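PDB 4JVS: effector protein B, substrate of the Dot/Icm secretion system from Legionella drancourtii, which probably stimulates GTP hydrolysis by a small GTPase of the host cell, through the GTPase-activating domain that this chain represents. Local coordinates for residues Ala106-Ala111 with Arg137-Glu142; Ala111-Tyr116 with Leu246-Phe251. All blocks are in the same frame, centred on the assembly; numbering follows the deposited sequence.

How the contacts relate
Contact 1 and contact 2 meet at Ala111, which ends the 106-111 hairpin and starts the 111-116 loop. Their centres lie about 10 Å apart on one side of the chain's centre, and along the sequence their segments alternate. Contact 1 is the one that faces the nucleotide: it carries Arg137 toward GDP and aluminium fluoride, which are also held by the chain of another protein. In contact 2 the 111-116 loop, which follows the hairpin, packs against helix 243-253 of the C-terminal GAP subdomain. The two also touch through aromatic rings: Phe138 and Tyr116 meet edge-to-face, with Phe138 CZ 3.5 Å from Tyr116 CE2, while those of Tyr141 and Tyr112 meet nearby at a shallower angle.

Contact 1. Residues Ala106-Ala111 with Arg137-Glu142; sequences ALHGHA and RFAPYE. With GDP (guanosine-5'-diphosphate), chain D; AF3 (aluminum fluoride), chain E.
Phe138 turns the edge of its ring onto one face of the His110 imidazole, a T-shaped pair with centroids 4.9 Å apart and planes at 86°. The CB of Phe138 points away from 106-111, but CG swings anti to the backbone N (chi1 -166°) and brings CD1 back over the middle of the imidazole, 3.6 Å from His110 ND1. Nearer the backbone, Pro140 lays its ring beside His110, CD lying 3.6 Å from His110 CB. Segment 106-111 is a tight beta hairpin: Leu107 N donates to His110 O, and His108-Gly109 turn the chain with the left-handed backbone angles of a type I' turn. Ala139 CB fits under this turn, 3.7 Å from Leu107 CG and 3.6 Å from His108 ND1. Beyond it, the His108 side chain crosses that of Arg137 obliquely, the imidazole and guanidinium planes 47° apart, with His108 CB 3.8 Å from Arg137 CD. Arg137 is stretched out straight as far as NE and presents the edge of its guanidinium to the nucleotide; such a reach into a GDP-aluminium fluoride site, beside the chain of another protein, is consistent with an arginine finger. Arg137 NH2 donates to GDP O1B at 3.2 Å. Arg137 NH1 makes a weak bond to AF3 F3 at 2.7 Å, and NH2 a second weak one to the same fluoride.

Contact 2. Residues Ala111-Tyr116 with Leu246-Phe251; sequences AYIAHY and LATICF
Thr248 OG1 is gripped from two sources: Ala111 N donates to it across the contact, and it bonds in turn to the carbonyl O of Asp244, one turn earlier in the same helix. The bond from Ala111 N is 3.0 Å long but weak, its N-H...O angle only 133°. Ala111 CB also leans on the hydroxyl, 3.4 Å from Thr248 OG1. The two branches of the threonine divide the work. With OG1 beside the backbone N (chi1 -63°), where it can serve both Ala111 and Asp244, the methyl CG2 stands anti to that N and meets the apolar side chains of the loop. Ile113 supplies the main one: its CD1 comes within 3.4 Å of Thr248 CG2, the two side chains running antiparallel alongside one another. Further back along the same isoleucine, Ile113 CG1 lies 3.9 Å from Ile249 CG1, those two chains crossing at a slant, so Ile113 rests on two successive residues of the helix. Tyr116 comes in roughly at a right angle to Thr248, its OH 4.0 Å from Thr248 CG2; the hydroxyl's polar partner is Glu252, farther along the helix. A type I beta turn runs from Ile113 to Tyr116, the two residues whose side chains reach the helix. All the touching residues are buried. The contact joins the N-terminal GAP subdomain, which holds the loop, to the C-terminal one, which holds helix 243-253. Ile249 also reaches helix 261-267, as does Cys250, while Leu246 and Phe251 pack on helix 271-280, and the loop itself runs on from strand 110-111 into helix 118-124.

Contact 1. Residues Ala106-Ala111 with Arg137-Glu142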
loop_
_atom_site.group_PDB
_atom_site.type_symbol
_atom_site.label_atom_id
_atom_site.label_comp_id
_atom_site.label_asym_id
_atom_site.label_seq_id
_atom_site.Cartn_x
_atom_site.Cartn_y
_atom_site.Cartn_z
ATOM N N ALA A 106 -14.910 -8.880 -4.858
ATOM C CA ALA A 106 -13.477 -8.695 -4.599
ATOM C C ALA A 106 -12.990 -7.300 -4.991
ATOM O O ALA A 106 -13.414 -6.752 -6.008
ATOM C CB ALA A 106 -12.649 -9.765 -5.307
ATOM N N LEU A 107 -12.106 -6.737 -4.166
ATOM C CA LEU A 107 -11.508 -5.419 -4.399
ATOM C C LEU A 107 -9.975 -5.525 -4.445
ATOM O O LEU A 107 -9.308 -5.611 -3.412
ATOM C CB LEU A 107 -11.962 -4.409 -3.333
ATOM C CG LEU A 107 -11.367 -3.002 -3.484
ATOM C CD1 LEU A 107 -11.628 -2.444 -4.871
ATOM C CD2 LEU A 107 -11.857 -2.036 -2.414
ATOM N N HIS A 108 -9.434 -5.518 -5.657
ATOM C CA HIS A 108 -8.024 -5.802 -5.891
ATOM C C HIS A 108 -7.598 -7.134 -5.277
ATOM O O HIS A 108 -6.531 -7.223 -4.659
ATOM C CB HIS A 108 -7.135 -4.662 -5.383
ATOM C CG HIS A 108 -7.508 -3.318 -5.927
ATOM N ND1 HIS A 108 -7.534 -2.180 -5.146
ATOM C CD2 HIS A 108 -7.869 -2.928 -7.173
ATOM C CE1 HIS A 108 -7.897 -1.148 -5.888
ATOM N NE2 HIS A 108 -8.106 -1.574 -7.121
ATOM N N GLY A 109 -8.450 -8.133 -5.437
ATOM C CA GLY A 109 -8.210 -9.488 -5.006
ATOM C C GLY A 109 -8.651 -9.995 -3.664
ATOM O O GLY A 109 -8.499 -11.154 -3.391
ATOM N N HIS A 110 -9.229 -9.141 -2.846
ATOM C CA HIS A 110 -9.726 -9.511 -1.555
ATOM C C HIS A 110 -11.114 -9.044 -1.423
ATOM O O HIS A 110 -11.486 -8.051 -1.972
ATOM C CB HIS A 110 -8.923 -8.837 -0.481
ATOM C CG HIS A 110 -7.634 -9.512 -0.162
ATOM N ND1 HIS A 110 -7.529 -10.413 0.773
ATOM C CD2 HIS A 110 -6.392 -9.360 -0.682
ATOM C CE1 HIS A 110 -6.289 -10.827 0.847
ATOM N NE2 HIS A 110 -5.599 -10.184 -0.041
ATOM N N ALA A 111 -11.913 -9.733 -0.655
ATOM C CA ALA A 111 -13.260 -9.297 -0.410
ATOM C C ALA A 111 -13.387 -8.945 1.043
ATOM O O ALA A 111 -12.657 -9.424 1.853
ATOM C CB ALA A 111 -14.234 -10.377 -0.787
ATOM N N ARG A 137 -1.485 -6.233 -1.611
ATOM C CA ARG A 137 -2.711 -5.472 -1.375
ATOM C C ARG A 137 -3.735 -6.122 -0.466
ATOM O O ARG A 137 -3.989 -7.331 -0.541
ATOM C CB ARG A 137 -3.392 -5.135 -2.696
ATOM C CG ARG A 137 -2.688 -4.082 -3.491
ATOM C CD ARG A 137 -3.565 -3.630 -4.621
ATOM N NE ARG A 137 -2.960 -2.504 -5.304
ATOM C CZ ARG A 137 -2.996 -1.263 -4.850
ATOM N NH1 ARG A 137 -3.611 -0.991 -3.710
ATOM N NH2 ARG A 137 -2.409 -0.296 -5.534
ATOM N N PHE A 138 -4.328 -5.289 0.387
ATOM C CA PHE A 138 -5.422 -5.701 1.251
ATOM C C PHE A 138 -6.455 -4.572 1.238
ATOM O O PHE A 138 -6.777 -3.978 2.269
ATOM C CB PHE A 138 -4.906 -5.982 2.659
ATOM C CG PHE A 138 -5.870 -6.726 3.517
ATOM C CD1 PHE A 138 -6.421 -7.925 3.086
ATOM C CD2 PHE A 138 -6.226 -6.240 4.765
ATOM C CE1 PHE A 138 -7.324 -8.630 3.892
ATOM C CE2 PHE A 138 -7.121 -6.935 5.567
ATOM C CZ PHE A 138 -7.668 -8.132 5.129
ATOM N N ALA A 139 -6.968 -4.293 0.042
ATOM C CA ALA A 139 -7.801 -3.125 -0.226
ATOM C C ALA A 139 -9.091 -2.966 0.603
ATOM O O ALA A 139 -9.511 -1.834 0.869
ATOM C CB ALA A 139 -8.112 -3.043 -1.720
ATOM N N PRO A 140 -9.743 -4.079 1.003
ATOM C CA PRO A 140 -11.012 -3.804 1.679
ATOM C C PRO A 140 -10.873 -3.185 3.065
ATOM O O PRO A 140 -11.890 -2.739 3.609
ATOM C CB PRO A 140 -11.664 -5.189 1.773
ATOM C CG PRO A 140 -11.030 -5.981 0.670
ATOM C CD PRO A 140 -9.620 -5.510 0.661
ATOM N N TYR A 141 -9.660 -3.147 3.621
ATOM C CA TYR A 141 -9.477 -2.573 4.953
ATOM C C TYR A 141 -8.674 -1.273 5.002
ATOM O O TYR A 141 -8.530 -0.683 6.066
ATOM C CB TYR A 141 -8.921 -3.608 5.936
ATOM C CG TYR A 141 -9.997 -4.487 6.532
ATOM C CD1 TYR A 141 -10.744 -4.063 7.627
ATOM C CD2 TYR A 141 -10.279 -5.733 5.989
ATOM C CE1 TYR A 141 -11.743 -4.864 8.174
ATOM C CE2 TYR A 141 -11.275 -6.548 6.525
ATOM C CZ TYR A 141 -12.002 -6.108 7.616
ATOM O OH TYR A 141 -12.988 -6.918 8.136
ATOM N N GLU A 142 -8.187 -0.817 3.849
ATOM C CA GLU A 142 -7.429 0.437 3.759
ATOM C C GLU A 142 -8.212 1.671 4.200
ATOM O O GLU A 142 -7.678 2.540 4.889
ATOM C CB GLU A 142 -6.918 0.658 2.340
ATOM C CG GLU A 142 -5.868 -0.333 1.887
ATOM C CD GLU A 142 -4.478 -0.049 2.455
ATOM O OE1 GLU A 142 -4.364 0.798 3.377
ATOM O OE2 GLU A 142 -3.502 -0.684 1.973
HETATM P PB GDP D . -1.703 2.758 -7.004
HETATM O O1B GDP D . -2.043 2.848 -5.507
HETATM O O2B GDP D . -0.171 2.849 -7.141
HETATM O O3B GDP D . -2.421 3.822 -7.798
HETATM O O3A GDP D . -2.196 1.351 -7.503
HETATM P PA GDP D . -1.906 0.807 -8.951
HETATM O O1A GDP D . -0.977 -0.379 -8.883
HETATM O O2A GDP D . -1.278 1.851 -9.822
HETATM O "O5'" GDP D . -3.317 0.403 -9.491
HETATM C "C5'" GDP D . -3.309 -0.746 -10.251
HETATM C "C4'" GDP D . -4.486 -1.653 -9.982
HETATM O "O4'" GDP D . -5.701 -1.111 -10.448
HETATM C "C3'" GDP D . -4.129 -2.819 -10.813
HETATM O "O3'" GDP D . -3.780 -3.889 -10.020
HETATM C "C2'" GDP D . -5.271 -3.006 -11.737
HETATM O "O2'" GDP D . -6.070 -4.070 -11.357
HETATM C "C1'" GDP D . -6.000 -1.701 -11.684
HETATM N N9 GDP D . -5.764 -0.784 -12.806
HETATM C C8 GDP D . -4.804 0.163 -12.904
HETATM N N7 GDP D . -4.894 0.835 -14.055
HETATM C C5 GDP D . -5.931 0.353 -14.751
HETATM C C6 GDP D . -6.498 0.684 -16.053
HETATM O O6 GDP D . -6.026 1.565 -16.755
HETATM N N1 GDP D . -7.603 -0.047 -16.483
HETATM C C2 GDP D . -8.219 -1.091 -15.734
HETATM N N2 GDP D . -9.366 -1.801 -16.232
HETATM N N3 GDP D . -7.696 -1.401 -14.522
HETATM C C4 GDP D . -6.513 -0.677 -13.990
HETATM AL AL AF3 E . -1.627 2.504 -3.961
HETATM F F1 AF3 E . -1.885 4.048 -3.363
HETATM F F2 AF3 E . -0.296 2.443 -4.961
HETATM F F3 AF3 E . -2.000 1.120 -3.091
HETATM O O HOH W 1 0.216 2.736 -2.612
#

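Contact 2. Residues Ala111-Tyr116 with Leu246-Phe251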
loop_
_atom_site.group_PDB
_atom_site.type_symbol
_atom_site.label_atom_id
_atom_site.label_comp_id
_atom_site.label_asym_id
_atom_site.label_seq_id
_atom_site.Cartn_x
_atom_site.Cartn_y
_atom_site.Cartn_z
ATOM N N ALA A 111 -11.913 -9.733 -0.655
ATOM C CA ALA A 111 -13.260 -9.297 -0.410
ATOM C C ALA A 111 -13.387 -8.945 1.043
ATOM O O ALA A 111 -12.657 -9.424 1.853
ATOM C CB ALA A 111 -14.234 -10.377 -0.787
ATOM N N TYR A 112 -14.279 -8.044 1.367
ATOM C CA TYR A 112 -14.383 -7.641 2.726
ATOM C C TYR A 112 -14.970 -8.765 3.476
ATOM O O TYR A 112 -15.972 -9.287 3.112
ATOM C CB TYR A 112 -15.271 -6.435 2.847
ATOM C CG TYR A 112 -15.525 -6.023 4.239
ATOM C CD1 TYR A 112 -16.667 -6.389 4.880
ATOM C CD2 TYR A 112 -14.638 -5.275 4.900
ATOM C CE1 TYR A 112 -16.902 -6.029 6.164
ATOM C CE2 TYR A 112 -14.867 -4.902 6.176
ATOM C CZ TYR A 112 -15.998 -5.292 6.798
ATOM O OH TYR A 112 -16.210 -4.907 8.080
ATOM N N ILE A 113 -14.310 -9.129 4.547
ATOM C CA ILE A 113 -14.799 -10.107 5.447
ATOM C C ILE A 113 -14.810 -9.377 6.736
ATOM O O ILE A 113 -13.840 -8.805 7.118
ATOM C CB ILE A 113 -13.864 -11.295 5.494
ATOM C CG1 ILE A 113 -14.327 -12.344 4.526
ATOM C CG2 ILE A 113 -13.926 -11.938 6.827
ATOM C CD1 ILE A 113 -13.589 -12.336 3.234
ATOM N N ALA A 114 -15.941 -9.334 7.389
ATOM C CA ALA A 114 -16.046 -8.547 8.619
ATOM C C ALA A 114 -15.395 -9.288 9.774
ATOM O O ALA A 114 -15.159 -8.725 10.843
ATOM C CB ALA A 114 -17.490 -8.245 8.937
ATOM N N HIS A 115 -15.090 -10.557 9.544
ATOM C CA HIS A 115 -14.620 -11.431 10.594
ATOM C C HIS A 115 -13.104 -11.484 10.711
ATOM O O HIS A 115 -12.580 -12.298 11.464
ATOM C CB HIS A 115 -15.179 -12.821 10.356
ATOM C CG HIS A 115 -16.650 -12.825 10.081
ATOM N ND1 HIS A 115 -17.592 -12.585 11.057
ATOM C CD2 HIS A 115 -17.341 -13.023 8.936
ATOM C CE1 HIS A 115 -18.798 -12.650 10.529
ATOM N NE2 HIS A 115 -18.675 -12.913 9.242
ATOM N N TYR A 116 -12.396 -10.626 9.978
ATOM C CA TYR A 116 -10.939 -10.577 10.080
ATOM C C TYR A 116 -10.500 -10.186 11.489
ATOM O O TYR A 116 -11.088 -9.301 12.095
ATOM C CB TYR A 116 -10.348 -9.594 9.060
ATOM C CG TYR A 116 -9.800 -10.261 7.819
ATOM C CD1 TYR A 116 -8.650 -11.028 7.880
ATOM C CD2 TYR A 116 -10.432 -10.126 6.587
ATOM C CE1 TYR A 116 -8.144 -11.647 6.762
ATOM C CE2 TYR A 116 -9.927 -10.742 5.456
ATOM C CZ TYR A 116 -8.780 -11.507 5.553
ATOM O OH TYR A 116 -8.252 -12.136 4.450
ATOM N N LEU A 246 -15.997 -16.104 0.104
ATOM C CA LEU A 246 -15.638 -17.450 0.526
ATOM C C LEU A 246 -14.226 -17.825 0.077
ATOM O O LEU A 246 -13.453 -18.392 0.848
ATOM C CB LEU A 246 -16.665 -18.465 0.009
ATOM C CG LEU A 246 -18.064 -18.495 0.638
ATOM C CD1 LEU A 246 -19.001 -19.329 -0.203
ATOM C CD2 LEU A 246 -18.009 -19.046 2.040
ATOM N N ALA A 247 -13.903 -17.498 -1.174
ATOM C CA ALA A 247 -12.573 -17.723 -1.744
ATOM C C ALA A 247 -11.510 -16.914 -1.009
ATOM O O ALA A 247 -10.400 -17.401 -0.784
ATOM C CB ALA A 247 -12.568 -17.361 -3.221
ATOM N N THR A 248 -11.848 -15.674 -0.660
ATOM C CA THR A 248 -10.984 -14.848 0.170
ATOM C C THR A 248 -10.617 -15.567 1.472
ATOM O O THR A 248 -9.460 -15.546 1.898
ATOM C CB THR A 248 -11.640 -13.495 0.489
ATOM O OG1 THR A 248 -11.841 -12.770 -0.726
ATOM C CG2 THR A 248 -10.756 -12.658 1.415
ATOM N N ILE A 249 -11.605 -16.210 2.089
ATOM C CA ILE A 249 -11.387 -16.950 3.334
ATOM C C ILE A 249 -10.468 -18.152 3.098
ATOM O O ILE A 249 -9.488 -18.346 3.819
ATOM C CB ILE A 249 -12.728 -17.403 3.983
ATOM C CG1 ILE A 249 -13.513 -16.192 4.498
ATOM C CG2 ILE A 249 -12.466 -18.365 5.113
ATOM C CD1 ILE A 249 -14.898 -16.508 5.043
ATOM N N CYS A 250 -10.780 -18.949 2.081
ATOM C CA CYS A 250 -9.959 -20.101 1.729
ATOM C C CYS A 250 -8.495 -19.734 1.474
ATOM O O CYS A 250 -7.583 -20.378 2.007
ATOM C CB CYS A 250 -10.538 -20.793 0.504
ATOM S SG CYS A 250 -12.054 -21.650 0.866
ATOM N N PHE A 251 -8.280 -18.706 0.654
ATOM C CA PHE A 251 -6.932 -18.244 0.339
ATOM C C PHE A 251 -6.183 -17.822 1.589
ATOM O O PHE A 251 -4.962 -17.968 1.672
ATOM C CB PHE A 251 -6.981 -17.081 -0.639
ATOM C CG PHE A 251 -7.248 -17.492 -2.044
ATOM C CD1 PHE A 251 -6.778 -18.696 -2.524
ATOM C CD2 PHE A 251 -7.964 -16.671 -2.894
ATOM C CE1 PHE A 251 -7.021 -19.078 -3.822
ATOM C CE2 PHE A 251 -8.207 -17.047 -4.195
ATOM C CZ PHE A 251 -7.737 -18.251 -4.657
#